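PDB 3NQP: SusD superfamily protein from Bacteroides fragilis NCTC 9343, which probably binds glycans at the cell surface as an outer-membrane lipoprotein of the SusD family, handing them to a partner transporter. Local coordinates for residues 249-252 with 253-257; 257-260 with 261-264. One frame throughout, in Å; residues are numbered along the deposited sequence.

Overall arrangement
Contact 1 (249-252 with 253-257) and contact 2 (257-260 with 261-264) follow one another along the chain and share Ala257, with their centres about 7 Å apart. The first is built on the short, weakly bonded helix 251-255; the second is the loop that leads from it into strand 265-269, which pairs antiparallel with strand 377-381. Both lie on the same side of the chain's centre, about 17 and 18 Å from it. The loop folds back on the helix it has just left: the side-chain amides of Asn259 and Asn262 reach the carbonyl oxygens of Gln253 and Val254, tying the helix end to the chain entering the strand.

Contact 1. Residues 249-252 with 253-257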
loop_
_atom_site.group_PDB
_atom_site.type_symbol
_atom_site.label_atom_id
_atom_site.label_comp_id
_atom_site.label_asym_id
_atom_site.label_seq_id
_atom_site.Cartn_x
_atom_site.Cartn_y
_atom_site.Cartn_z
ATOM N N ASP A 249 4.304 0.887 -21.020
ATOM C CA ASP A 249 3.155 0.744 -21.907
ATOM C C ASP A 249 2.197 -0.361 -21.475
ATOM O O ASP A 249 1.012 -0.234 -21.698
ATOM C CB ASP A 249 3.584 0.406 -23.317
ATOM C CG ASP A 249 4.175 1.591 -24.063
ATOM O OD1 ASP A 249 3.993 2.775 -23.676
ATOM O OD2 ASP A 249 4.836 1.299 -25.059
ATOM N N ASP A 250 2.713 -1.461 -20.929
ATOM C CA ASP A 250 1.875 -2.629 -20.570
ATOM C C ASP A 250 1.770 -2.741 -19.040
ATOM O O ASP A 250 2.748 -2.953 -18.368
ATOM C CB ASP A 250 2.502 -3.875 -21.160
ATOM C CG ASP A 250 1.666 -5.141 -20.948
ATOM O OD1 ASP A 250 1.242 -5.420 -19.811
ATOM O OD2 ASP A 250 1.512 -5.925 -21.913
ATOM N N PHE A 251 0.566 -2.585 -18.519
ATOM C CA PHE A 251 0.294 -2.728 -17.121
ATOM C C PHE A 251 0.848 -4.010 -16.522
ATOM O O PHE A 251 1.453 -3.967 -15.452
ATOM C CB PHE A 251 -1.212 -2.655 -16.900
ATOM C CG PHE A 251 -1.647 -2.671 -15.432
ATOM C CD1 PHE A 251 -1.561 -1.549 -14.662
ATOM C CD2 PHE A 251 -2.206 -3.828 -14.871
ATOM C CE1 PHE A 251 -2.045 -1.550 -13.347
ATOM C CE2 PHE A 251 -2.686 -3.840 -13.542
ATOM C CZ PHE A 251 -2.574 -2.711 -12.786
ATOM N N SER A 252 0.684 -5.145 -17.197
ATOM C CA SER A 252 1.118 -6.414 -16.590
ATOM C C SER A 252 2.636 -6.457 -16.420
ATOM O O SER A 252 3.121 -7.118 -15.531
ATOM C CB SER A 252 0.671 -7.638 -17.392
ATOM O OG SER A 252 1.267 -7.629 -18.676
ATOM N N GLN A 253 3.371 -5.754 -17.279
ATOM C CA GLN A 253 4.841 -5.763 -17.227
ATOM C C GLN A 253 5.324 -5.037 -15.996
ATOM O O GLN A 253 6.508 -5.159 -15.625
ATOM C CB GLN A 253 5.425 -5.077 -18.472
ATOM C CG GLN A 253 5.377 -5.945 -19.742
ATOM C CD GLN A 253 6.403 -7.053 -19.667
ATOM O OE1 GLN A 253 6.177 -8.061 -19.033
ATOM N NE2 GLN A 253 7.560 -6.839 -20.290
ATOM N N VAL A 254 4.453 -4.202 -15.418
ATOM C CA VAL A 254 4.840 -3.478 -14.218
ATOM C C VAL A 254 5.197 -4.497 -13.131
ATOM O O VAL A 254 6.164 -4.295 -12.401
ATOM C CB VAL A 254 3.763 -2.443 -13.778
ATOM C CG1 VAL A 254 4.093 -1.895 -12.357
ATOM C CG2 VAL A 254 3.637 -1.309 -14.861
ATOM N N PHE A 255 4.429 -5.592 -13.043
ATOM C CA PHE A 255 4.480 -6.539 -11.898
ATOM C C PHE A 255 5.235 -7.786 -12.228
ATOM O O PHE A 255 5.580 -8.542 -11.330
ATOM C CB PHE A 255 3.060 -6.900 -11.455
ATOM C CG PHE A 255 2.240 -5.691 -11.280
ATOM C CD1 PHE A 255 2.334 -4.974 -10.113
ATOM C CD2 PHE A 255 1.457 -5.192 -12.321
ATOM C CE1 PHE A 255 1.623 -3.775 -9.955
ATOM C CE2 PHE A 255 0.762 -4.020 -12.183
ATOM C CZ PHE A 255 0.847 -3.297 -10.960
ATOM N N ASN A 256 5.481 -7.976 -13.527
ATOM C CA ASN A 256 6.064 -9.212 -14.032
ATOM C C ASN A 256 7.372 -9.507 -13.296
ATOM O O ASN A 256 8.291 -8.662 -13.237
ATOM C CB ASN A 256 6.257 -9.063 -15.534
ATOM C CG ASN A 256 6.924 -10.269 -16.189
ATOM O OD1 ASN A 256 7.475 -11.156 -15.531
ATOM N ND2 ASN A 256 6.920 -10.263 -17.514
ATOM N N ALA A 257 7.454 -10.707 -12.722
ATOM C CA ALA A 257 8.597 -11.082 -11.884
ATOM C C ALA A 257 9.880 -11.226 -12.719
ATOM O O ALA A 257 10.979 -11.317 -12.168
ATOM C CB ALA A 257 8.277 -12.367 -11.069
HETATM O O HOH W 1 3.676 -9.010 -18.396
#
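Phe255 turns the edge of its ring toward the face of Phe251, one helical turn earlier, with CE2 of Phe255 3.6 Å from CZ of Phe251. The pair is T-shaped: the ring centroids lie 5.0 Å apart, the planes meet at 63°, and CE2 comes down off-centre, toward the rim of the Phe251 ring. Both rings lie on the buried side of the helix. Val254 CG1 sits over the centre of one Phe255 face. Beyond the pair, Phe251 packs on helix 333-337, and Phe255 on Ile378 and Arg381 of strand 377-381.

The solvent side of this short helix 251-255 opens with Asp250 as its N-cap. Asp250 OD1 accepts weak bonds from the backbone nitrogens of Ser252 and Gln253, and a very short one, 2.5 Å, from Ser252 OG. Three donors thus meet at one carboxylate oxygen, two of them weakly, and together they perhaps ease its negative charge. Ser252 OG lies between its own nitrogen and carbonyl carbon (chi1 63°), a rotation that turns it back to the carboxylate. A water donates both to this hydroxyl and to Gln253 OE1.

The Gln253 chain bends at chi2, and its CG packs 3.8 Å from Asp250 CB. Its OE1 also receives Asn256 ND2 at 2.8 Å, in the plane of both amides, while Asn256 OD1 accepts from Lys258 N. Along the backbone, Val254 N bonds Phe251 O and Phe255 N bonds Ser252 O at 3.2 Å, whereas Asn256 N makes a weak bond to that same Ser252 oxygen.

Contact 2. Residues 257-260 with 261-264; sequences AKNK and ANDE
Asn262 ND2 donates to the backbone oxygen of Asn259 over 2.9 Å, an almost straight bond with an N-H...O angle of 165°. The acceptor lies in the plane of the Asn262 amide, whereas the donor is tilted 21° from the plane of the Asn259 carbonyl. Asn262 CB also packs against Asn259, 3.4 Å from its O and 3.8 Å from its ND2. The two side chains run at about a right angle to each other, although their amide planes are not far from parallel.

The other end of the Asn262 amide works along the chain: OD1 accepts from Glu264 N at 3.1 Å, in the carbonyl plane and on a lone pair, which makes an Asx turn. With CG between the backbone nitrogen and the carbonyl carbon (chi1 60°), the one amide reaches back to Asn259 O and forward to Glu264 N, joining the two halves of this irregular loop between helix 251-255 and strand 265-269. Between these anchors Ala261 takes a left-handed backbone conformation, which helps the chain to change direction.

Further bonds fix the amides from the helix side. Asn262 ND2 donates also to Val254 O, and Asn259 ND2 to Gln253 O; two carbonyls at the end of the helix are thereby engaged by side chains of the following loop, and the rotation of each amide is restrained. Lys260 extends from the bend with its chain straight beyond CG, and NZ forms a salt bridge with Asp376 and a hydrogen bond to Cys374 O. Past the Asx turn, the carboxylate of the buried Glu264 meets two arginines, OE1 pairing with Arg412 and OE2 with Arg381, while OE1 also accepts from Leu248 N.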
loop_
_atom_site.group_PDB
_atom_site.type_symbol
_atom_site.label_atom_id
_atom_site.label_comp_id
_atom_site.label_asym_id
_atom_site.label_seq_id
_atom_site.Cartn_x
_atom_site.Cartn_y
_atom_site.Cartn_z
ATOM N N ALA A 257 7.454 -10.707 -12.722
ATOM C CA ALA A 257 8.597 -11.082 -11.884
ATOM C C ALA A 257 9.880 -11.226 -12.719
ATOM O O ALA A 257 10.979 -11.317 -12.168
ATOM C CB ALA A 257 8.277 -12.367 -11.069
ATOM N N LYS A 258 9.744 -11.251 -14.043
ATOM C CA LYS A 258 10.909 -11.260 -14.935
ATOM C C LYS A 258 11.213 -9.849 -15.490
ATOM O O LYS A 258 12.105 -9.681 -16.301
ATOM C CB LYS A 258 10.711 -12.291 -16.066
ATOM C CG LYS A 258 10.444 -13.713 -15.572
ATOM C CD LYS A 258 11.720 -14.470 -15.242
ATOM C CE LYS A 258 11.468 -15.970 -14.966
ATOM N NZ LYS A 258 10.519 -16.637 -15.947
ATOM N N ASN A 259 10.521 -8.822 -14.979
ATOM C CA ASN A 259 10.774 -7.438 -15.410
ATOM C C ASN A 259 10.943 -6.507 -14.201
ATOM O O ASN A 259 10.504 -5.364 -14.203
ATOM C CB ASN A 259 9.631 -6.954 -16.335
ATOM C CG ASN A 259 9.947 -5.599 -16.972
ATOM O OD1 ASN A 259 11.086 -5.342 -17.282
ATOM N ND2 ASN A 259 8.954 -4.722 -17.100
ATOM N N LYS A 260 11.576 -7.006 -13.154
ATOM C CA LYS A 260 11.657 -6.286 -11.886
ATOM C C LYS A 260 12.498 -5.048 -11.983
ATOM O O LYS A 260 13.340 -4.926 -12.862
ATOM C CB LYS A 260 12.234 -7.192 -10.766
ATOM C CG LYS A 260 11.296 -8.320 -10.405
ATOM C CD LYS A 260 11.861 -9.177 -9.269
ATOM C CE LYS A 260 10.868 -10.285 -8.841
ATOM N NZ LYS A 260 11.396 -10.803 -7.515
ATOM N N ALA A 261 12.262 -4.138 -11.069
ATOM C CA ALA A 261 13.013 -2.862 -10.988
ATOM C C ALA A 261 12.985 -2.096 -12.305
ATOM O O ALA A 261 13.934 -1.419 -12.680
ATOM C CB ALA A 261 14.454 -3.131 -10.532
ATOM N N ASN A 262 11.854 -2.180 -12.986
ATOM C CA ASN A 262 11.630 -1.422 -14.233
ATOM C C ASN A 262 11.432 0.076 -14.001
ATOM O O ASN A 262 11.371 0.563 -12.865
ATOM C CB ASN A 262 10.451 -2.015 -14.963
ATOM C CG ASN A 262 9.190 -1.955 -14.144
ATOM O OD1 ASN A 262 8.648 -0.858 -13.937
ATOM N ND2 ASN A 262 8.698 -3.134 -13.658
ATOM N N ASP A 263 11.339 0.819 -15.093
ATOM C CA ASP A 263 11.378 2.288 -15.051
ATOM C C ASP A 263 10.149 2.953 -14.384
ATOM O O ASP A 263 10.177 4.127 -14.097
ATOM C CB ASP A 263 11.559 2.852 -16.502
ATOM C CG ASP A 263 12.977 2.652 -17.039
ATOM O OD1 ASP A 263 13.855 2.194 -16.286
ATOM O OD2 ASP A 263 13.198 2.967 -18.208
ATOM N N GLU A 264 9.068 2.217 -14.171
ATOM C CA GLU A 264 7.881 2.774 -13.484
ATOM C C GLU A 264 8.044 2.698 -11.986
ATOM O O GLU A 264 7.373 3.395 -11.244
ATOM C CB GLU A 264 6.650 1.970 -13.898
ATOM C CG GLU A 264 5.343 2.523 -13.379
ATOM C CD GLU A 264 4.125 1.929 -14.089
ATOM O OE1 GLU A 264 4.154 1.751 -15.349
ATOM O OE2 GLU A 264 3.101 1.717 -13.413
#